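PDB 2PYX: tryptophan halogenase from Shewanella frigidimarina, which probably acts as a flavin-dependent monooxygenase of the tryptophan halogenase family, binding FAD in a Rossmann-type domain. Local coordinates for residues K5-G15 and I220-T229; L236-Q247 and N335-N345. All coordinates share one frame; numbering follows the deposited sequence.

Strand 9-13, the first strand of the chain, leads directly into helix 16-31, and contact 1 closes only some two hundred residues later, when strand 224-227 comes in beside it in the mostly parallel, mixed sheet of the probable FAD-binding Rossmann-type region. The chain then turns into helix 234-239, where D227 of contact 1 meets the backbone N of L236 in contact 2. From there residues 236-247 run on to a second, small antiparallel sheet, and contact 2 closes on residues 335-345 after a further long excursion. The two closures follow one another without nesting or crossing. Strand 343-344 ends contact 2 at the edge of the sheet that contains contact 1, joining the two regions.

Contact 1: residues K5-G15 and I220-T229; sequences KPITEIIIVGG and ISGQLFIDCT
Strands 9-13 and 224-227 run parallel at 18°, their axes 4.7 Å apart, and I10 to V13 pair in order with L224 to D227. The main-chain bonds alternate from one strand to the other, from I11 N to L224 O through to C228 N and V13 O. At the strand entrance Q223 N still donates to E9 O, and the Q223 side chain adds a further grip. Its amide reaches the 5-15 backbone because CG lies anti to the carbonyl carbon and the chain continues extended (chi2 170°). OE1 accepts from both T8 N and E9 N, each at 2.9 Å, T8 N standing above the carbonyl plane and E9 N closer to it, while NE2 donates to P6 O at 2.9 Å in the plane of its own amide. Three bonds thus fix the amide's rotation. On one face of the sheet, I11 and F225 lie side by side, with I11 CB 3.7 Å from ring atom CD2 of F225, and I11 CD1 reaches I220 CG2 at 3.6 Å. The other face carries I10 beside L224, and I12 CG1 against I226 CG1 at 3.8 Å. At the far end, D227 OD1 takes T229 N in an Asx turn and also T229 OG1. Strand 44-49 flanks strand 9-13 on its other edge, helix 16-31 covers I10, I12 and C228, and strand 209-214 packs on V13 and F225; strand 9-13 itself runs into the glycine-rich turn with G15, a predicted FAD-binding residue, and helix 16-31.

Contact 2: residues L236-Q247 and N335-N345; sequences LGEHLQVPFLSQ and NPGYRAKCWQN
R339 reaches across to V242 and lies between F244 and G237. Bent at chi2 (-78°), its chain brings the guanidinium to V242 O, which NH1 meets at 2.9 Å, in the guanidinium plane and nearly in line with the carbonyl. F244 CB lies over one face of the group and G237 CA over the opposite one, each offset toward the rim, while NH1 makes its bond in the plane. The F244 ring, its plane 64° from that of the guanidinium, has R339 NE at its edge, and its far end reaches N335 O, 3.2 Å from CZ and likewise near the ring plane. Beyond it, S246 OG donates to N335 OD1 at 2.7 Å, on a lone pair in the carbonyl plane.

On the face of the 244-246/337-339 strand pair away from F244 and R339, L245 CD1 lies 3.9 Å from Y338 CE2. W401 of helix 383-413 stacks on the Y338 ring. Q247 crosses that ring obliquely, with its amide turned 28° from the ring plane and NE2 3.4 Å from CE1. That NE2 also donates to L245 O, which Y338 N approaches from the opposite face of the carbonyl. Towards helix 234-239, V242 CG2 packs on Q344 CB at 3.7 Å, and L236 spreads its two methyls over the 341-344 backbone.

Strands 244-246 and 337-339 form an antiparallel pair in which L245 and Y338 are the hydrogen-bonded partners. Strand 355-356 on the far side of 337-339 completes a small three-stranded antiparallel sheet, and strand 343-344 ties it to the edge of the Rossmann-type sheet.

Contact 1: residues K5-G15 and I220-T229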
loop_
_atom_site.group_PDB
_atom_site.type_symbol
_atom_site.label_atom_id
_atom_site.label_comp_id
_atom_site.label_asym_id
_atom_site.label_seq_id
_atom_site.Cartn_x
_atom_site.Cartn_y
_atom_site.Cartn_z
ATOM N N LYS A 5 35.002 -4.742 -7.156
ATOM C CA LYS A 5 34.758 -3.327 -7.415
ATOM C C LYS A 5 33.521 -2.897 -6.617
ATOM O O LYS A 5 32.489 -3.553 -6.684
ATOM C CB LYS A 5 34.528 -3.089 -8.910
ATOM C CG LYS A 5 34.399 -1.617 -9.259
ATOM C CD LYS A 5 34.303 -1.408 -10.753
ATOM C CE LYS A 5 34.267 0.096 -11.139
ATOM N NZ LYS A 5 32.900 0.750 -11.132
ATOM N N PRO A 6 33.611 -1.814 -5.840
ATOM C CA PRO A 6 32.422 -1.352 -5.113
ATOM C C PRO A 6 31.227 -1.106 -6.023
ATOM O O PRO A 6 31.398 -0.657 -7.149
ATOM C CB PRO A 6 32.891 -0.050 -4.460
ATOM C CG PRO A 6 34.357 -0.257 -4.308
ATOM C CD PRO A 6 34.790 -0.991 -5.522
ATOM N N ILE A 7 30.019 -1.435 -5.572
ATOM C CA ILE A 7 28.837 -1.144 -6.355
ATOM C C ILE A 7 28.436 0.318 -6.198
ATOM O O ILE A 7 27.883 0.733 -5.167
ATOM C CB ILE A 7 27.646 -2.042 -5.976
ATOM C CG1 ILE A 7 28.030 -3.524 -6.016
ATOM C CG2 ILE A 7 26.444 -1.763 -6.867
ATOM C CD1 ILE A 7 28.560 -4.007 -7.343
ATOM N N THR A 8 28.722 1.098 -7.238
ATOM C CA THR A 8 28.426 2.532 -7.203
ATOM C C THR A 8 27.615 3.002 -8.395
ATOM O O THR A 8 27.000 4.065 -8.323
ATOM C CB THR A 8 29.713 3.376 -7.120
ATOM O OG1 THR A 8 30.468 3.223 -8.325
ATOM C CG2 THR A 8 30.585 2.991 -5.922
ATOM N N GLU A 9 27.612 2.253 -9.498
ATOM C CA GLU A 9 26.936 2.703 -10.706
ATOM C C GLU A 9 25.578 2.065 -10.793
ATOM O O GLU A 9 25.468 0.882 -11.128
ATOM C CB GLU A 9 27.752 2.349 -11.945
ATOM C CG GLU A 9 29.200 2.875 -11.896
ATOM C CD GLU A 9 29.253 4.379 -11.764
ATOM O OE1 GLU A 9 28.654 5.045 -12.631
ATOM O OE2 GLU A 9 29.841 4.887 -10.764
ATOM N N ILE A 10 24.541 2.853 -10.518
ATOM C CA ILE A 10 23.188 2.330 -10.352
ATOM C C ILE A 10 22.306 2.924 -11.427
ATOM O O ILE A 10 22.212 4.149 -11.532
ATOM C CB ILE A 10 22.585 2.760 -9.000
ATOM C CG1 ILE A 10 23.565 2.529 -7.852
ATOM C CG2 ILE A 10 21.281 1.992 -8.766
ATOM C CD1 ILE A 10 24.001 1.126 -7.693
ATOM N N ILE A 11 21.671 2.054 -12.222
ATOM C CA ILE A 11 20.814 2.425 -13.308
ATOM C C ILE A 11 19.389 1.980 -13.029
ATOM O O ILE A 11 19.131 0.760 -12.857
ATOM C CB ILE A 11 21.286 1.826 -14.663
ATOM C CG1 ILE A 11 22.780 2.089 -14.908
ATOM C CG2 ILE A 11 20.418 2.330 -15.782
ATOM C CD1 ILE A 11 23.124 3.507 -14.949
ATOM N N ILE A 12 18.472 2.938 -12.965
ATOM C CA ILE A 12 17.041 2.704 -12.770
ATOM C C ILE A 12 16.339 2.836 -14.101
ATOM O O ILE A 12 16.445 3.869 -14.764
ATOM C CB ILE A 12 16.458 3.711 -11.762
ATOM C CG1 ILE A 12 17.215 3.638 -10.424
ATOM C CG2 ILE A 12 14.975 3.502 -11.639
ATOM C CD1 ILE A 12 16.943 4.824 -9.541
ATOM N N VAL A 13 15.626 1.790 -14.499
ATOM C CA VAL A 13 14.997 1.749 -15.798
ATOM C C VAL A 13 13.507 1.915 -15.569
ATOM O O VAL A 13 12.825 0.977 -15.088
ATOM C CB VAL A 13 15.318 0.444 -16.551
ATOM C CG1 VAL A 13 14.740 0.499 -17.956
ATOM C CG2 VAL A 13 16.831 0.250 -16.631
ATOM N N GLY A 14 13.009 3.111 -15.887
ATOM C CA GLY A 14 11.654 3.475 -15.606
ATOM C C GLY A 14 11.540 4.548 -14.545
ATOM O O GLY A 14 12.309 4.574 -13.586
ATOM N N GLY A 15 10.592 5.459 -14.748
ATOM C CA GLY A 15 10.306 6.488 -13.801
ATOM C C GLY A 15 9.099 6.135 -12.935
ATOM O O GLY A 15 9.010 5.052 -12.326
ATOM N N ILE A 220 24.951 3.180 -21.762
ATOM C CA ILE A 220 24.882 3.546 -20.361
ATOM C C ILE A 220 25.295 2.295 -19.602
ATOM O O ILE A 220 24.557 1.289 -19.618
ATOM C CB ILE A 220 23.457 3.968 -19.963
ATOM C CG1 ILE A 220 22.966 5.158 -20.798
ATOM C CG2 ILE A 220 23.380 4.335 -18.458
ATOM C CD1 ILE A 220 23.723 6.451 -20.537
ATOM N N SER A 221 26.453 2.350 -18.951
ATOM C CA SER A 221 26.989 1.213 -18.216
ATOM C C SER A 221 26.630 1.338 -16.748
ATOM O O SER A 221 26.506 2.437 -16.225
ATOM C CB SER A 221 28.513 1.131 -18.365
ATOM O OG SER A 221 28.900 0.867 -19.725
ATOM N N GLY A 222 26.435 0.190 -16.104
ATOM C CA GLY A 222 26.188 0.181 -14.676
ATOM C C GLY A 222 26.471 -1.171 -14.070
ATOM O O GLY A 222 26.774 -2.150 -14.784
ATOM N N GLN A 223 26.338 -1.219 -12.742
ATOM C CA GLN A 223 26.662 -2.390 -11.949
ATOM C C GLN A 223 25.426 -3.045 -11.327
ATOM O O GLN A 223 25.462 -4.232 -10.977
ATOM C CB GLN A 223 27.620 -2.015 -10.837
ATOM C CG GLN A 223 29.016 -1.593 -11.319
ATOM C CD GLN A 223 29.782 -1.028 -10.200
ATOM O OE1 GLN A 223 29.574 0.118 -9.791
ATOM N NE2 GLN A 223 30.678 -1.830 -9.652
ATOM N N LEU A 224 24.368 -2.257 -11.158
ATOM C CA LEU A 224 23.147 -2.724 -10.552
ATOM C C LEU A 224 22.040 -2.034 -11.317
ATOM O O LEU A 224 22.086 -0.812 -11.516
ATOM C CB LEU A 224 23.097 -2.324 -9.086
ATOM C CG LEU A 224 21.926 -2.905 -8.319
ATOM C CD1 LEU A 224 21.972 -4.408 -8.172
ATOM C CD2 LEU A 224 21.891 -2.246 -6.954
ATOM N N PHE A 225 21.070 -2.815 -11.785
ATOM C CA PHE A 225 19.983 -2.328 -12.606
ATOM C C PHE A 225 18.654 -2.511 -11.881
ATOM O O PHE A 225 18.381 -3.616 -11.391
ATOM C CB PHE A 225 19.985 -3.074 -13.932
ATOM C CG PHE A 225 21.159 -2.730 -14.766
ATOM C CD1 PHE A 225 22.383 -3.337 -14.558
ATOM C CD2 PHE A 225 21.059 -1.701 -15.720
ATOM C CE1 PHE A 225 23.517 -2.947 -15.317
ATOM C CE2 PHE A 225 22.206 -1.338 -16.463
ATOM C CZ PHE A 225 23.387 -1.944 -16.263
ATOM N N ILE A 226 17.838 -1.458 -11.824
ATOM C CA ILE A 226 16.582 -1.535 -11.120
ATOM C C ILE A 226 15.507 -1.549 -12.169
ATOM O O ILE A 226 15.401 -0.600 -12.969
ATOM C CB ILE A 226 16.363 -0.341 -10.184
ATOM C CG1 ILE A 226 17.582 -0.011 -9.345
ATOM C CG2 ILE A 226 15.115 -0.580 -9.342
ATOM C CD1 ILE A 226 18.117 -1.111 -8.551
ATOM N N ASP A 227 14.691 -2.601 -12.190
ATOM C CA ASP A 227 13.622 -2.695 -13.155
ATOM C C ASP A 227 12.370 -2.011 -12.594
ATOM O O ASP A 227 11.692 -2.570 -11.731
ATOM C CB ASP A 227 13.324 -4.156 -13.489
ATOM C CG ASP A 227 12.343 -4.311 -14.632
ATOM O OD1 ASP A 227 11.690 -3.331 -14.991
ATOM O OD2 ASP A 227 12.191 -5.439 -15.140
ATOM N N CYS A 228 12.076 -0.814 -13.105
ATOM C CA CYS A 228 10.875 -0.069 -12.822
ATOM C C CYS A 228 10.008 0.104 -14.092
ATOM O O CYS A 228 9.296 1.100 -14.260
ATOM C CB CYS A 228 11.276 1.271 -12.195
ATOM S SG CYS A 228 12.066 1.055 -10.587
ATOM N N THR A 229 10.061 -0.890 -14.975
ATOM C CA THR A 229 9.369 -0.801 -16.269
ATOM C C THR A 229 7.868 -1.169 -16.217
ATOM O O THR A 229 7.195 -1.202 -17.269
ATOM C CB THR A 229 10.057 -1.693 -17.322
ATOM O OG1 THR A 229 9.980 -3.086 -16.959
ATOM C CG2 THR A 229 11.469 -1.253 -17.515
HETATM O O HOH W 1 26.655 4.711 -14.665
HETATM O O HOH W 2 7.547 2.996 -13.130
#

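Contact 2: residues L236-Q247 and N335-N345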
loop_
_atom_site.group_PDB
_atom_site.type_symbol
_atom_site.label_atom_id
_atom_site.label_comp_id
_atom_site.label_asym_id
_atom_site.label_seq_id
_atom_site.Cartn_x
_atom_site.Cartn_y
_atom_site.Cartn_z
ATOM N N LEU A 236 13.644 -7.917 -15.460
ATOM C CA LEU A 236 13.603 -9.070 -14.582
ATOM C C LEU A 236 12.803 -10.247 -15.193
ATOM O O LEU A 236 13.289 -11.380 -15.310
ATOM C CB LEU A 236 13.021 -8.673 -13.222
ATOM C CG LEU A 236 13.082 -9.805 -12.192
ATOM C CD1 LEU A 236 14.365 -9.731 -11.410
ATOM C CD2 LEU A 236 11.890 -9.820 -11.243
ATOM N N GLY A 237 11.577 -9.951 -15.595
ATOM C CA GLY A 237 10.732 -10.993 -16.169
ATOM C C GLY A 237 11.153 -11.420 -17.549
ATOM O O GLY A 237 11.237 -12.615 -17.804
ATOM N N GLU A 238 11.378 -10.460 -18.446
ATOM C CA GLU A 238 11.693 -10.788 -19.849
ATOM C C GLU A 238 13.172 -11.096 -20.044
ATOM O O GLU A 238 13.549 -12.258 -20.335
ATOM C CB GLU A 238 11.231 -9.686 -20.775
ATOM C CG GLU A 238 9.727 -9.578 -20.842
ATOM C CD GLU A 238 9.060 -10.884 -21.339
ATOM O OE1 GLU A 238 9.636 -11.561 -22.232
ATOM O OE2 GLU A 238 7.972 -11.238 -20.818
ATOM N N HIS A 239 14.053 -10.124 -19.818
ATOM C CA HIS A 239 15.488 -10.365 -20.090
ATOM C C HIS A 239 16.062 -11.503 -19.251
ATOM O O HIS A 239 16.853 -12.327 -19.758
ATOM C CB HIS A 239 16.292 -9.081 -19.838
ATOM C CG HIS A 239 17.742 -9.182 -20.201
ATOM N ND1 HIS A 239 18.189 -9.233 -21.513
ATOM C CD2 HIS A 239 18.843 -9.213 -19.419
ATOM C CE1 HIS A 239 19.513 -9.296 -21.506
ATOM N NE2 HIS A 239 19.935 -9.288 -20.254
ATOM N N LEU A 240 15.730 -11.530 -17.957
ATOM C CA LEU A 240 16.273 -12.526 -17.030
ATOM C C LEU A 240 15.383 -13.744 -16.765
ATOM O O LEU A 240 15.766 -14.631 -15.995
ATOM C CB LEU A 240 16.712 -11.841 -15.729
ATOM C CG LEU A 240 17.895 -10.874 -15.878
ATOM C CD1 LEU A 240 18.043 -10.016 -14.635
ATOM C CD2 LEU A 240 19.200 -11.609 -16.173
ATOM N N GLN A 241 14.206 -13.743 -17.376
ATOM C CA GLN A 241 13.310 -14.889 -17.380
ATOM C C GLN A 241 12.891 -15.358 -15.995
ATOM O O GLN A 241 12.675 -16.551 -15.775
ATOM C CB GLN A 241 13.929 -16.018 -18.225
ATOM C CG GLN A 241 13.931 -15.663 -19.691
ATOM C CD GLN A 241 12.544 -15.734 -20.320
ATOM O OE1 GLN A 241 11.929 -16.804 -20.350
ATOM N NE2 GLN A 241 12.047 -14.604 -20.826
ATOM N N VAL A 242 12.713 -14.418 -15.053
ATOM C CA VAL A 242 12.221 -14.795 -13.739
ATOM C C VAL A 242 10.743 -15.114 -13.868
ATOM O O VAL A 242 9.991 -14.287 -14.325
ATOM C CB VAL A 242 12.438 -13.674 -12.710
ATOM C CG1 VAL A 242 11.790 -14.035 -11.385
ATOM C CG2 VAL A 242 13.933 -13.417 -12.528
ATOM N N PRO A 243 10.333 -16.309 -13.444
ATOM C CA PRO A 243 8.931 -16.724 -13.612
ATOM C C PRO A 243 7.927 -15.920 -12.810
ATOM O O PRO A 243 8.238 -15.409 -11.723
ATOM C CB PRO A 243 8.904 -18.174 -13.103
ATOM C CG PRO A 243 10.252 -18.570 -12.918
ATOM C CD PRO A 243 11.147 -17.376 -12.836
ATOM N N PHE A 244 6.720 -15.855 -13.358
ATOM C CA PHE A 244 5.587 -15.172 -12.714
ATOM C C PHE A 244 4.703 -16.199 -12.039
ATOM O O PHE A 244 4.366 -17.236 -12.639
ATOM C CB PHE A 244 4.778 -14.428 -13.757
ATOM C CG PHE A 244 3.719 -13.538 -13.171
ATOM C CD1 PHE A 244 4.064 -12.319 -12.604
ATOM C CD2 PHE A 244 2.373 -13.888 -13.200
ATOM C CE1 PHE A 244 3.122 -11.473 -12.062
ATOM C CE2 PHE A 244 1.436 -13.032 -12.665
ATOM C CZ PHE A 244 1.816 -11.821 -12.092
ATOM N N LEU A 245 4.332 -15.908 -10.793
ATOM C CA LEU A 245 3.483 -16.771 -9.967
ATOM C C LEU A 245 2.056 -16.171 -9.841
ATOM O O LEU A 245 1.760 -15.302 -9.009
ATOM C CB LEU A 245 4.088 -17.000 -8.573
ATOM C CG LEU A 245 5.530 -17.497 -8.571
ATOM C CD1 LEU A 245 5.947 -17.712 -7.162
ATOM C CD2 LEU A 245 5.703 -18.725 -9.422
ATOM N N SER A 246 1.169 -16.638 -10.713
ATOM C CA SER A 246 -0.185 -16.146 -10.718
ATOM C C SER A 246 -0.901 -16.469 -9.430
ATOM O O SER A 246 -0.835 -17.618 -8.948
ATOM C CB SER A 246 -0.984 -16.814 -11.842
ATOM O OG SER A 246 -2.338 -16.380 -11.816
ATOM N N GLN A 247 -1.644 -15.479 -8.924
ATOM C CA GLN A 247 -2.436 -15.648 -7.739
ATOM C C GLN A 247 -3.931 -15.511 -8.012
ATOM O O GLN A 247 -4.758 -15.361 -7.110
ATOM C CB GLN A 247 -1.995 -14.675 -6.660
ATOM C CG GLN A 247 -0.492 -14.836 -6.294
ATOM C CD GLN A 247 -0.139 -16.170 -5.738
ATOM O OE1 GLN A 247 -0.858 -16.697 -4.895
ATOM N NE2 GLN A 247 0.988 -16.752 -6.205
ATOM N N ASN A 335 -3.160 -10.227 -14.875
ATOM C CA ASN A 335 -2.980 -11.518 -14.221
ATOM C C ASN A 335 -2.340 -11.143 -12.849
ATOM O O ASN A 335 -1.137 -10.814 -12.801
ATOM C CB ASN A 335 -2.080 -12.410 -15.033
ATOM C CG ASN A 335 -1.882 -13.791 -14.413
ATOM O OD1 ASN A 335 -2.542 -14.169 -13.395
ATOM N ND2 ASN A 335 -0.946 -14.582 -15.037
ATOM N N PRO A 336 -3.129 -11.109 -11.742
ATOM C CA PRO A 336 -2.622 -10.777 -10.407
ATOM C C PRO A 336 -1.585 -11.822 -9.985
ATOM O O PRO A 336 -1.797 -13.019 -10.160
ATOM C CB PRO A 336 -3.858 -10.891 -9.508
ATOM C CG PRO A 336 -4.727 -11.812 -10.196
ATOM C CD PRO A 336 -4.536 -11.529 -11.666
ATOM N N GLY A 337 -0.465 -11.363 -9.430
ATOM C CA GLY A 337 0.580 -12.276 -8.985
ATOM C C GLY A 337 1.893 -11.575 -8.855
ATOM O O GLY A 337 1.947 -10.348 -8.858
ATOM N N TYR A 338 2.927 -12.374 -8.646
ATOM C CA TYR A 338 4.236 -11.835 -8.375
ATOM C C TYR A 338 5.318 -12.711 -8.953
ATOM O O TYR A 338 5.168 -13.912 -9.125
ATOM C CB TYR A 338 4.435 -11.585 -6.884
ATOM C CG TYR A 338 4.332 -12.808 -6.021
ATOM C CD1 TYR A 338 3.109 -13.259 -5.548
ATOM C CD2 TYR A 338 5.470 -13.487 -5.611
ATOM C CE1 TYR A 338 3.017 -14.399 -4.756
ATOM C CE2 TYR A 338 5.372 -14.622 -4.811
ATOM C CZ TYR A 338 4.135 -15.070 -4.373
ATOM O OH TYR A 338 4.038 -16.177 -3.530
ATOM N N ARG A 339 6.429 -12.055 -9.257
ATOM C CA ARG A 339 7.575 -12.775 -9.761
ATOM C C ARG A 339 8.180 -13.632 -8.665
ATOM O O ARG A 339 8.161 -13.256 -7.501
ATOM C CB ARG A 339 8.608 -11.795 -10.309
ATOM C CG ARG A 339 8.150 -11.007 -11.518
ATOM C CD ARG A 339 8.220 -11.838 -12.780
ATOM N NE ARG A 339 7.433 -11.199 -13.812
ATOM C CZ ARG A 339 7.224 -11.684 -15.023
ATOM N NH1 ARG A 339 7.762 -12.819 -15.392
ATOM N NH2 ARG A 339 6.467 -11.010 -15.871
ATOM N N ALA A 340 8.732 -14.791 -9.006
ATOM C CA ALA A 340 9.188 -15.708 -7.963
ATOM C C ALA A 340 10.291 -15.109 -7.049
ATOM O O ALA A 340 10.420 -15.506 -5.889
ATOM C CB ALA A 340 9.673 -16.992 -8.611
ATOM N N LYS A 341 11.113 -14.234 -7.632
ATOM C CA LYS A 341 12.161 -13.488 -6.950
ATOM C C LYS A 341 12.022 -12.029 -7.382
ATOM O O LYS A 341 11.570 -11.785 -8.503
ATOM C CB LYS A 341 13.540 -14.001 -7.432
ATOM C CG LYS A 341 13.920 -15.378 -6.993
ATOM C CD LYS A 341 14.982 -16.016 -7.851
ATOM C CE LYS A 341 16.330 -15.661 -7.443
ATOM N NZ LYS A 341 17.312 -16.579 -8.146
ATOM N N CYS A 342 12.431 -11.074 -6.561
ATOM C CA CYS A 342 12.576 -9.673 -7.015
ATOM C C CYS A 342 14.004 -9.325 -7.456
ATOM O O CYS A 342 14.184 -8.285 -8.081
ATOM C CB CYS A 342 12.162 -8.645 -5.970
ATOM S SG CYS A 342 13.180 -8.543 -4.502
ATOM N N TRP A 343 14.982 -10.169 -7.163
ATOM C CA TRP A 343 16.386 -9.848 -7.403
ATOM C C TRP A 343 17.070 -11.065 -8.056
ATOM O O TRP A 343 17.120 -12.131 -7.469
ATOM C CB TRP A 343 17.077 -9.477 -6.098
ATOM C CG TRP A 343 18.442 -8.875 -6.198
ATOM C CD1 TRP A 343 19.346 -9.012 -7.212
ATOM C CD2 TRP A 343 19.056 -8.051 -5.196
ATOM N NE1 TRP A 343 20.505 -8.295 -6.901
ATOM C CE2 TRP A 343 20.355 -7.707 -5.675
ATOM C CE3 TRP A 343 18.646 -7.580 -3.935
ATOM C CZ2 TRP A 343 21.211 -6.918 -4.947
ATOM C CZ3 TRP A 343 19.488 -6.789 -3.219
ATOM C CH2 TRP A 343 20.774 -6.465 -3.726
ATOM N N GLN A 344 17.492 -10.903 -9.310
ATOM C CA GLN A 344 18.150 -11.971 -10.067
ATOM C C GLN A 344 19.414 -11.364 -10.668
ATOM O O GLN A 344 19.352 -10.309 -11.298
ATOM C CB GLN A 344 17.216 -12.463 -11.188
ATOM C CG GLN A 344 17.805 -13.554 -12.076
ATOM C CD GLN A 344 18.061 -14.824 -11.298
ATOM O OE1 GLN A 344 17.146 -15.416 -10.693
ATOM N NE2 GLN A 344 19.319 -15.264 -11.290
ATOM N N ASN A 345 20.535 -12.056 -10.505
ATOM C CA ASN A 345 21.822 -11.534 -10.916
ATOM C C ASN A 345 21.952 -10.130 -10.295
ATOM O O ASN A 345 21.852 -9.974 -9.062
ATOM C CB ASN A 345 21.932 -11.579 -12.447
ATOM C CG ASN A 345 22.088 -12.980 -12.984
ATOM O OD1 ASN A 345 21.130 -13.750 -13.036
ATOM N ND2 ASN A 345 23.314 -13.335 -13.348
HETATM O O HOH W 3 2.345 -18.050 -3.576
#